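Local coordinates for protein hydroxylase (Rhodococcus sp., PDB 2OR0) that probably acts as a flavin-dependent hydroxylase of the acyl-CoA dehydrogenase superfamily, inserting one oxygen atom from molecular oxygen with the help of reduced flavin, at residues 26-31 and 72-77; 56-61 and 126-131; 84-89 and 307-312. All blocks are in the same frame, centred on the assembly; numbering follows the deposited sequence. Where two conformers were deposited one is given.

Interaction 1: residues 26-31 and 72-77; sequences LDRIEV and GGYEVH
With CG of Arg-28 beside the backbone N and anti to the carbonyl carbon (chi1 -60°), the arginine chain leaves helix 24-31 on the side of the 72-77 loop, and a bend at chi3 (-122°) carries its guanidinium to the phenol end of Tyr-74. The tyrosine comes to meet it from the opposite direction. NH2 of Arg-28 donates to OH of Tyr-74 over 2.7 Å, with an N-H...O angle of 160°, so the bond is short and fairly straight. The phenol oxygen sits near the guanidinium plane, at its edge, while the ring stands almost perpendicular to that plane. The ring is therefore not stacked on the arginine, and the polar ends do the joining. Arginine suits the place because its long chain spans the gap from the helix; tyrosine suits it because a rigid ring holds its hydroxyl well out from the loop. The backbone of Tyr-74 is hydrogen-bonded to that of Arg-64. Chemically, a phenol oxygen, probably uncharged, accepts from a cation: the positive charge probably strengthens the bond and polarises the phenol, and is unlikely to be neutralised by it.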
loop_
_atom_site.group_PDB
_atom_site.type_symbol
_atom_site.label_atom_id
_atom_site.label_comp_id
_atom_site.label_asym_id
_atom_site.label_seq_id
_atom_site.Cartn_x
_atom_site.Cartn_y
_atom_site.Cartn_z
ATOM N N LEU A 26 -6.442 9.647 12.302
ATOM C CA LEU A 26 -6.827 8.425 13.034
ATOM C C LEU A 26 -7.984 8.627 14.033
ATOM O O LEU A 26 -8.818 7.742 14.190
ATOM C CB LEU A 26 -5.618 7.781 13.713
ATOM C CG LEU A 26 -5.694 6.305 14.157
ATOM C CD1 LEU A 26 -6.387 5.368 13.145
ATOM C CD2 LEU A 26 -4.291 5.803 14.449
ATOM N N ASP A 27 -8.050 9.794 14.681
ATOM C CA ASP A 27 -9.174 10.124 15.577
ATOM C C ASP A 27 -10.470 10.239 14.791
ATOM O O ASP A 27 -11.519 9.805 15.271
ATOM C CB ASP A 27 -8.948 11.451 16.321
ATOM C CG ASP A 27 -7.753 11.417 17.249
ATOM O OD1 ASP A 27 -7.547 10.390 17.948
ATOM O OD2 ASP A 27 -7.029 12.438 17.284
ATOM N N ARG A 28 -10.402 10.839 13.601
ATOM C CA ARG A 28 -11.581 10.935 12.719
ATOM C C ARG A 28 -12.074 9.563 12.223
ATOM O O ARG A 28 -13.273 9.321 12.118
ATOM C CB ARG A 28 -11.298 11.836 11.521
ATOM C CG ARG A 28 -10.941 13.256 11.867
ATOM C CD ARG A 28 -11.010 14.103 10.635
ATOM N NE ARG A 28 -9.736 14.752 10.380
ATOM C CZ ARG A 28 -9.415 15.338 9.228
ATOM N NH1 ARG A 28 -10.276 15.350 8.207
ATOM N NH2 ARG A 28 -8.222 15.900 9.092
ATOM N N ILE A 29 -11.131 8.681 11.920
ATOM C CA ILE A 29 -11.415 7.287 11.569
ATOM C C ILE A 29 -12.100 6.554 12.735
ATOM O O ILE A 29 -13.069 5.812 12.533
ATOM C CB ILE A 29 -10.104 6.566 11.136
ATOM C CG1 ILE A 29 -9.599 7.121 9.791
ATOM C CG2 ILE A 29 -10.274 5.030 11.095
ATOM C CD1 ILE A 29 -10.527 6.832 8.587
ATOM N N GLU A 30 -11.612 6.798 13.954
ATOM C CA GLU A 30 -12.121 6.115 15.145
ATOM C C GLU A 30 -13.578 6.495 15.342
ATOM O O GLU A 30 -14.399 5.651 15.692
ATOM C CB GLU A 30 -11.283 6.458 16.389
ATOM C CG GLU A 30 -9.915 5.709 16.498
ATOM C CD GLU A 30 -8.940 6.315 17.558
ATOM O OE1 GLU A 30 -9.407 6.916 18.576
ATOM O OE2 GLU A 30 -7.696 6.184 17.374
ATOM N N VAL A 31 -13.891 7.768 15.073
ATOM C CA VAL A 31 -15.248 8.291 15.176
ATOM C C VAL A 31 -16.208 7.588 14.213
ATOM O O VAL A 31 -17.337 7.274 14.587
ATOM C CB VAL A 31 -15.285 9.839 15.009
ATOM C CG1 VAL A 31 -16.711 10.349 14.781
ATOM C CG2 VAL A 31 -14.670 10.544 16.243
ATOM N N GLY A 72 -3.590 21.140 0.617
ATOM C CA GLY A 72 -4.528 20.674 1.643
ATOM C C GLY A 72 -4.057 19.467 2.448
ATOM O O GLY A 72 -4.815 18.946 3.284
ATOM N N GLY A 73 -2.811 19.049 2.221
ATOM C CA GLY A 73 -2.272 17.825 2.796
ATOM C C GLY A 73 -1.691 18.055 4.178
ATOM O O GLY A 73 -1.598 19.192 4.629
ATOM N N TYR A 74 -1.292 16.976 4.844
ATOM C CA TYR A 74 -0.818 17.061 6.229
ATOM C C TYR A 74 0.656 16.821 6.401
ATOM O O TYR A 74 1.170 17.046 7.484
ATOM C CB TYR A 74 -1.580 16.102 7.143
ATOM C CG TYR A 74 -3.054 16.256 7.048
ATOM C CD1 TYR A 74 -3.677 17.443 7.430
ATOM C CD2 TYR A 74 -3.839 15.225 6.564
ATOM C CE1 TYR A 74 -5.056 17.583 7.327
ATOM C CE2 TYR A 74 -5.209 15.358 6.459
ATOM C CZ TYR A 74 -5.805 16.528 6.832
ATOM O OH TYR A 74 -7.167 16.635 6.721
ATOM N N GLU A 75 1.341 16.376 5.347
ATOM C CA GLU A 75 2.758 15.986 5.428
ATOM C C GLU A 75 3.173 15.275 6.718
ATOM O O GLU A 75 4.241 15.568 7.284
ATOM C CB GLU A 75 3.687 17.183 5.168
ATOM C CG GLU A 75 3.313 17.963 3.915
ATOM C CD GLU A 75 4.085 19.276 3.754
ATOM O OE1 GLU A 75 5.112 19.479 4.448
ATOM O OE2 GLU A 75 3.649 20.093 2.909
ATOM N N VAL A 76 2.366 14.302 7.158
ATOM C CA VAL A 76 2.673 13.567 8.398
ATOM C C VAL A 76 4.012 12.818 8.349
ATOM O O VAL A 76 4.546 12.538 7.273
ATOM C CB VAL A 76 1.481 12.660 8.876
ATOM C CG1 VAL A 76 0.204 13.476 8.944
ATOM C CG2 VAL A 76 1.289 11.438 7.976
ATOM N N HIS A 77 4.562 12.530 9.534
ATOM C CA HIS A 77 5.733 11.678 9.692
ATOM C C HIS A 77 5.319 10.286 9.179
ATOM O O HIS A 77 4.193 9.868 9.413
ATOM C CB HIS A 77 6.093 11.598 11.191
ATOM C CG HIS A 77 7.366 10.872 11.478
ATOM N ND1 HIS A 77 7.435 9.498 11.601
ATOM C CD2 HIS A 77 8.626 11.329 11.660
ATOM C CE1 HIS A 77 8.685 9.145 11.840
ATOM N NE2 HIS A 77 9.429 10.236 11.877
#

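Interaction 2: residues 56-61 and 126-131; sequences LLRDSG and DTWMAS
Stacking dominates the meeting of Arg-58 with Trp-128. The guanidinium lies flat on one face of the indole, centres 3.8 Å apart and planes 11° from parallel, and CZ of Arg-58 stands over the six-membered ring, which makes this a cation-pi contact. NH1 of Arg-58 lies over the pyrrole side, 3.6 Å from NE1 of Trp-128, while NH2 reaches over CE3. The chain gets there with CG anti to the backbone N (chi1 -161°) and a turn at chi3 that lays the flat group over the indole. Tryptophan offers the broad pi surface that a planar cation can cover.

Hydrogen bonding uses the edge of the same group. NH1 of Arg-58 donates to the backbone O of Asp-126 at 2.6 Å, but the bond is bent to 128° and counts as weak. NH2 is hydrogen-bonded to the backbone O of His-160. One water accepts from the backbone N of Trp-128, at 3.0 Å, and weakly from NH1 of Arg-58; another donates to the backbone O of Arg-58 and to OD2 of Asp-126.

Apolar contacts fill in the rest. CG of Arg-58 rests 3.8 Å from CB of Asp-126, and CB of Leu-57 lies 4.3 Å from CH2 of Trp-128.

Helix 51-60, which ends in a Schellman motif at Gly-61, thus packs by its last turns against the chain around strand 129-130, which pairs in parallel with strand 163-170; helix 93-102 borders the contact, Ser-95 and Thr-99 touching Leu-57 and Val-102 touching Trp-128.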
loop_
_atom_site.group_PDB
_atom_site.type_symbol
_atom_site.label_atom_id
_atom_site.label_comp_id
_atom_site.label_asym_id
_atom_site.label_seq_id
_atom_site.Cartn_x
_atom_site.Cartn_y
_atom_site.Cartn_z
ATOM N N LEU A 56 -16.249 7.929 3.411
ATOM C CA LEU A 56 -15.671 7.852 4.747
ATOM C C LEU A 56 -14.159 8.066 4.758
ATOM O O LEU A 56 -13.642 8.786 5.606
ATOM C CB LEU A 56 -16.034 6.510 5.396
ATOM C CG LEU A 56 -17.533 6.411 5.724
ATOM C CD1 LEU A 56 -17.898 5.029 6.195
ATOM C CD2 LEU A 56 -17.932 7.443 6.744
ATOM N N LEU A 57 -13.449 7.459 3.812
ATOM C CA LEU A 57 -12.009 7.692 3.695
ATOM C C LEU A 57 -11.668 9.083 3.184
ATOM O O LEU A 57 -10.722 9.702 3.674
ATOM C CB LEU A 57 -11.336 6.665 2.763
ATOM C CG LEU A 57 -11.440 5.186 3.111
ATOM C CD1 LEU A 57 -10.881 4.377 1.942
ATOM C CD2 LEU A 57 -10.704 4.868 4.429
ATOM N N ARG A 58 -12.401 9.550 2.171
ATOM C CA ARG A 58 -12.115 10.847 1.571
ATOM C C ARG A 58 -12.302 11.956 2.604
ATOM O O ARG A 58 -11.429 12.790 2.770
ATOM C CB ARG A 58 -13.005 11.118 0.350
ATOM C CG ARG A 58 -12.460 12.215 -0.586
ATOM C CD ARG A 58 -13.355 12.383 -1.804
ATOM N NE ARG A 58 -13.540 11.119 -2.534
ATOM C CZ ARG A 58 -12.874 10.768 -3.637
ATOM N NH1 ARG A 58 -11.980 11.576 -4.186
ATOM N NH2 ARG A 58 -13.122 9.605 -4.215
ATOM N N ASP A 59 -13.438 11.929 3.296
ATOM C CA ASP A 59 -13.782 12.929 4.312
ATOM C C ASP A 59 -12.882 12.915 5.543
ATOM O O ASP A 59 -12.744 13.937 6.217
ATOM C CB ASP A 59 -15.229 12.738 4.781
ATOM C CG ASP A 59 -16.243 12.978 3.673
ATOM O OD1 ASP A 59 -15.890 13.594 2.638
ATOM O OD2 ASP A 59 -17.405 12.550 3.845
ATOM N N SER A 60 -12.300 11.761 5.865
ATOM C CA SER A 60 -11.437 11.631 7.052
ATOM C C SER A 60 -10.100 12.312 6.839
ATOM O O SER A 60 -9.358 12.542 7.803
ATOM C CB SER A 60 -11.183 10.156 7.361
ATOM O OG SER A 60 -10.150 9.639 6.506
ATOM N N GLY A 61 -9.786 12.627 5.579
ATOM C CA GLY A 61 -8.476 13.148 5.210
ATOM C C GLY A 61 -7.377 12.098 5.083
ATOM O O GLY A 61 -6.211 12.445 4.926
ATOM N N ASP A 126 -9.066 16.762 -2.958
ATOM C CA ASP A 126 -9.502 15.398 -2.685
ATOM C C ASP A 126 -9.601 14.514 -3.932
ATOM O O ASP A 126 -10.277 13.482 -3.913
ATOM C CB ASP A 126 -10.837 15.395 -1.929
ATOM C CG ASP A 126 -10.671 15.721 -0.455
ATOM O OD1 ASP A 126 -9.641 15.325 0.139
ATOM O OD2 ASP A 126 -11.576 16.370 0.108
ATOM N N THR A 127 -8.912 14.917 -4.993
ATOM C CA THR A 127 -8.811 14.133 -6.219
ATOM C C THR A 127 -7.796 13.024 -5.985
ATOM O O THR A 127 -6.663 13.300 -5.549
ATOM C CB THR A 127 -8.361 15.025 -7.409
ATOM O OG1 THR A 127 -9.332 16.053 -7.611
ATOM C CG2 THR A 127 -8.230 14.218 -8.693
ATOM N N TRP A 128 -8.203 11.782 -6.267
ATOM C CA TRP A 128 -7.342 10.603 -6.073
ATOM C C TRP A 128 -6.698 10.101 -7.355
ATOM O O TRP A 128 -7.288 10.193 -8.446
ATOM C CB TRP A 128 -8.129 9.434 -5.469
ATOM C CG TRP A 128 -8.686 9.662 -4.111
ATOM C CD1 TRP A 128 -8.465 10.741 -3.284
ATOM C CD2 TRP A 128 -9.541 8.763 -3.380
ATOM N NE1 TRP A 128 -9.161 10.582 -2.103
ATOM C CE2 TRP A 128 -9.821 9.376 -2.131
ATOM C CE3 TRP A 128 -10.098 7.505 -3.662
ATOM C CZ2 TRP A 128 -10.640 8.763 -1.154
ATOM C CZ3 TRP A 128 -10.925 6.899 -2.699
ATOM C CH2 TRP A 128 -11.173 7.532 -1.453
HETATM N N MSE A 129 -5.491 9.546 -7.198
HETATM C CA MSE A 129 -4.805 8.834 -8.258
HETATM C C MSE A 129 -4.811 7.325 -7.977
HETATM O O MSE A 129 -4.599 6.895 -6.832
HETATM C CB MSE A 129 -3.360 9.307 -8.403
HETATM C CG MSE A 129 -3.196 10.765 -8.793
HETATM SE SE MSE A 129 -1.401 11.310 -8.348
HETATM C CE MSE A 129 -1.930 11.932 -6.554
ATOM N N ALA A 130 -5.028 6.553 -9.047
ATOM C CA ALA A 130 -4.917 5.086 -9.055
ATOM C C ALA A 130 -3.552 4.658 -9.553
ATOM O O ALA A 130 -2.845 5.427 -10.220
ATOM C CB ALA A 130 -6.024 4.450 -9.942
ATOM N N SER A 131 -3.173 3.439 -9.199
ATOM C CA SER A 131 -1.964 2.750 -9.619
ATOM C C SER A 131 -2.323 1.783 -10.766
ATOM O O SER A 131 -3.444 1.800 -11.288
ATOM C CB SER A 131 -1.412 1.955 -8.407
ATOM O OG SER A 131 -2.352 0.951 -7.965
HETATM O O HOH W 1 -10.978 11.108 -7.316
HETATM O O HOH W 2 -11.621 15.522 2.941
#

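Interaction 3: residues 84-89 and 307-312; sequences TVMGVA and ASRVSL
This is a buried side-chain contact between two helices, 78-91 and 292-324, in which Met-86, a selenomethionine, reaches across to Arg-309 and Leu-312. CA of Met-86 and CA of Arg-309 are 8.6 Å apart, and the contact is made by side chains. Met-86 bridges the distance with a chain extended beyond CG (chi2 176°, chi3 -169°). Its selenium sits over the centre of one guanidinium face, 3.5 Å from CZ of Arg-309, and its CE methyl runs on to CD2 of Leu-312 at 3.9 Å.

Arg-309 starts with CG anti to its own backbone N (chi1 165°) and bends at chi3, which swings the guanidinium back over the selenium. NH2 of Arg-309 also comes within 3.7 Å of CB of Met-86. The polar rim of the group is engaged elsewhere, NE forming a salt bridge with OE2 of Glu-267 on helix 250-277. Arginine therefore serves both needs, a flat face for the methionine side chain to lie on and N-H groups for the acid, while flexible methionine and branched leucine suit the buried apolar side. A leucine in place of Arg-309 would probably leave Glu-267 without this charged mate and strip the selenium of its flat cover.

Helix 331-356 backs Leu-312 through Gln-341, and helix 250-277 touches it through Leu-256. Such packing of long helices fits the C-terminal helical bundle of acyl-CoA dehydrogenases, here joined to a helix of the N-terminal part of the chain.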
loop_
_atom_site.group_PDB
_atom_site.type_symbol
_atom_site.label_atom_id
_atom_site.label_comp_id
_atom_site.label_asym_id
_atom_site.label_seq_id
_atom_site.Cartn_x
_atom_site.Cartn_y
_atom_site.Cartn_z
ATOM N N THR A 84 -1.865 4.936 10.797
ATOM C CA THR A 84 -3.215 5.248 10.344
ATOM C C THR A 84 -3.737 4.164 9.374
ATOM O O THR A 84 -4.870 3.712 9.503
ATOM C CB THR A 84 -3.302 6.651 9.681
ATOM O OG1 THR A 84 -2.666 7.624 10.536
ATOM C CG2 THR A 84 -4.770 7.022 9.461
ATOM N N VAL A 85 -2.912 3.778 8.407
ATOM C CA VAL A 85 -3.233 2.679 7.491
ATOM C C VAL A 85 -3.575 1.398 8.287
ATOM O O VAL A 85 -4.633 0.788 8.077
ATOM C CB VAL A 85 -2.070 2.420 6.533
ATOM C CG1 VAL A 85 -2.297 1.137 5.710
ATOM C CG2 VAL A 85 -1.862 3.624 5.594
HETATM N N MSE A 86 -2.688 1.020 9.214
HETATM C CA MSE A 86 -2.941 -0.136 10.058
HETATM C C MSE A 86 -4.256 0.003 10.783
HETATM O O MSE A 86 -4.976 -0.960 10.917
HETATM C CB MSE A 86 -1.817 -0.348 11.062
HETATM C CG MSE A 86 -0.536 -0.786 10.468
HETATM SE SE MSE A 86 0.864 -0.884 11.851
HETATM C CE MSE A 86 2.443 -1.107 10.778
ATOM N N GLY A 87 -4.581 1.209 11.247
ATOM C CA GLY A 87 -5.831 1.429 11.949
ATOM C C GLY A 87 -7.043 1.260 11.053
ATOM O O GLY A 87 -8.030 0.653 11.447
ATOM N N VAL A 88 -6.973 1.801 9.838
ATOM C CA VAL A 88 -8.075 1.652 8.853
ATOM C C VAL A 88 -8.205 0.173 8.449
ATOM O O VAL A 88 -9.327 -0.379 8.416
ATOM C CB VAL A 88 -7.847 2.504 7.572
ATOM C CG1 VAL A 88 -8.993 2.305 6.614
ATOM C CG2 VAL A 88 -7.743 3.978 7.893
ATOM N N ALA A 89 -7.053 -0.448 8.151
ATOM C CA ALA A 89 -6.973 -1.864 7.723
ATOM C C ALA A 89 -7.588 -2.826 8.730
ATOM O O ALA A 89 -8.224 -3.817 8.325
ATOM C CB ALA A 89 -5.547 -2.263 7.400
ATOM N N ALA A 307 5.658 -7.886 16.389
ATOM C CA ALA A 307 7.021 -7.775 15.875
ATOM C C ALA A 307 7.066 -7.163 14.464
ATOM O O ALA A 307 8.012 -6.423 14.135
ATOM C CB ALA A 307 7.764 -9.086 15.912
ATOM N N SER A 308 6.036 -7.442 13.662
ATOM C CA SER A 308 5.971 -6.898 12.289
ATOM C C SER A 308 5.664 -5.415 12.292
ATOM O O SER A 308 6.329 -4.637 11.577
ATOM C CB SER A 308 4.928 -7.636 11.449
ATOM O OG SER A 308 5.311 -8.999 11.259
ATOM N N ARG A 309 4.645 -5.031 13.063
ATOM C CA ARG A 309 4.252 -3.627 13.211
ATOM C C ARG A 309 5.466 -2.766 13.628
ATOM O O ARG A 309 5.784 -1.782 12.952
ATOM C CB ARG A 309 3.111 -3.476 14.225
ATOM C CG ARG A 309 2.883 -2.011 14.713
ATOM C CD ARG A 309 1.851 -1.960 15.861
ATOM N NE ARG A 309 0.462 -1.928 15.363
ATOM C CZ ARG A 309 -0.246 -0.821 15.179
ATOM N NH1 ARG A 309 0.285 0.363 15.479
ATOM N NH2 ARG A 309 -1.488 -0.897 14.716
ATOM N N VAL A 310 6.164 -3.169 14.689
ATOM C CA VAL A 310 7.256 -2.357 15.246
ATOM C C VAL A 310 8.443 -2.314 14.316
ATOM O O VAL A 310 9.037 -1.250 14.136
ATOM C CB VAL A 310 7.695 -2.775 16.703
ATOM C CG1 VAL A 310 6.471 -2.831 17.650
ATOM C CG2 VAL A 310 8.406 -4.084 16.700
ATOM N N SER A 311 8.764 -3.457 13.707
ATOM C CA SER A 311 9.877 -3.548 12.766
ATOM C C SER A 311 9.736 -2.652 11.557
ATOM O O SER A 311 10.680 -1.982 11.170
ATOM C CB SER A 311 10.034 -4.981 12.278
ATOM O OG SER A 311 10.559 -5.725 13.338
ATOM N N LEU A 312 8.570 -2.699 10.936
ATOM C CA LEU A 312 8.284 -1.904 9.736
ATOM C C LEU A 312 8.431 -0.401 10.027
ATOM O O LEU A 312 9.041 0.369 9.259
ATOM C CB LEU A 312 6.846 -2.188 9.235
ATOM C CG LEU A 312 6.427 -1.422 7.961
ATOM C CD1 LEU A 312 7.161 -1.839 6.685
ATOM C CD2 LEU A 312 4.923 -1.489 7.741
#

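In the fold
Interactions 1 and 2 lie with their centres about 12 Å apart and touch directly, NH1 of Arg-28 packing 3.0 Å from the backbone O of Ser-60. The centre of interaction 3 is about 15 Å from that of the first and about 20 Å from that of the second. Helix 78-91 links them: its Val-88 meets Ile-29 of interaction 1 and Leu-57 of interaction 2, while Met-86 of the same helix serves interaction 3. Along the chain, interaction 2 alternates with both others, whereas interaction 1 closes before interaction 3 opens. The N-terminal helices are thereby joined to the sheet through 126-131 and to the C-terminal helices through 307-312, tying distant chain parts into one body.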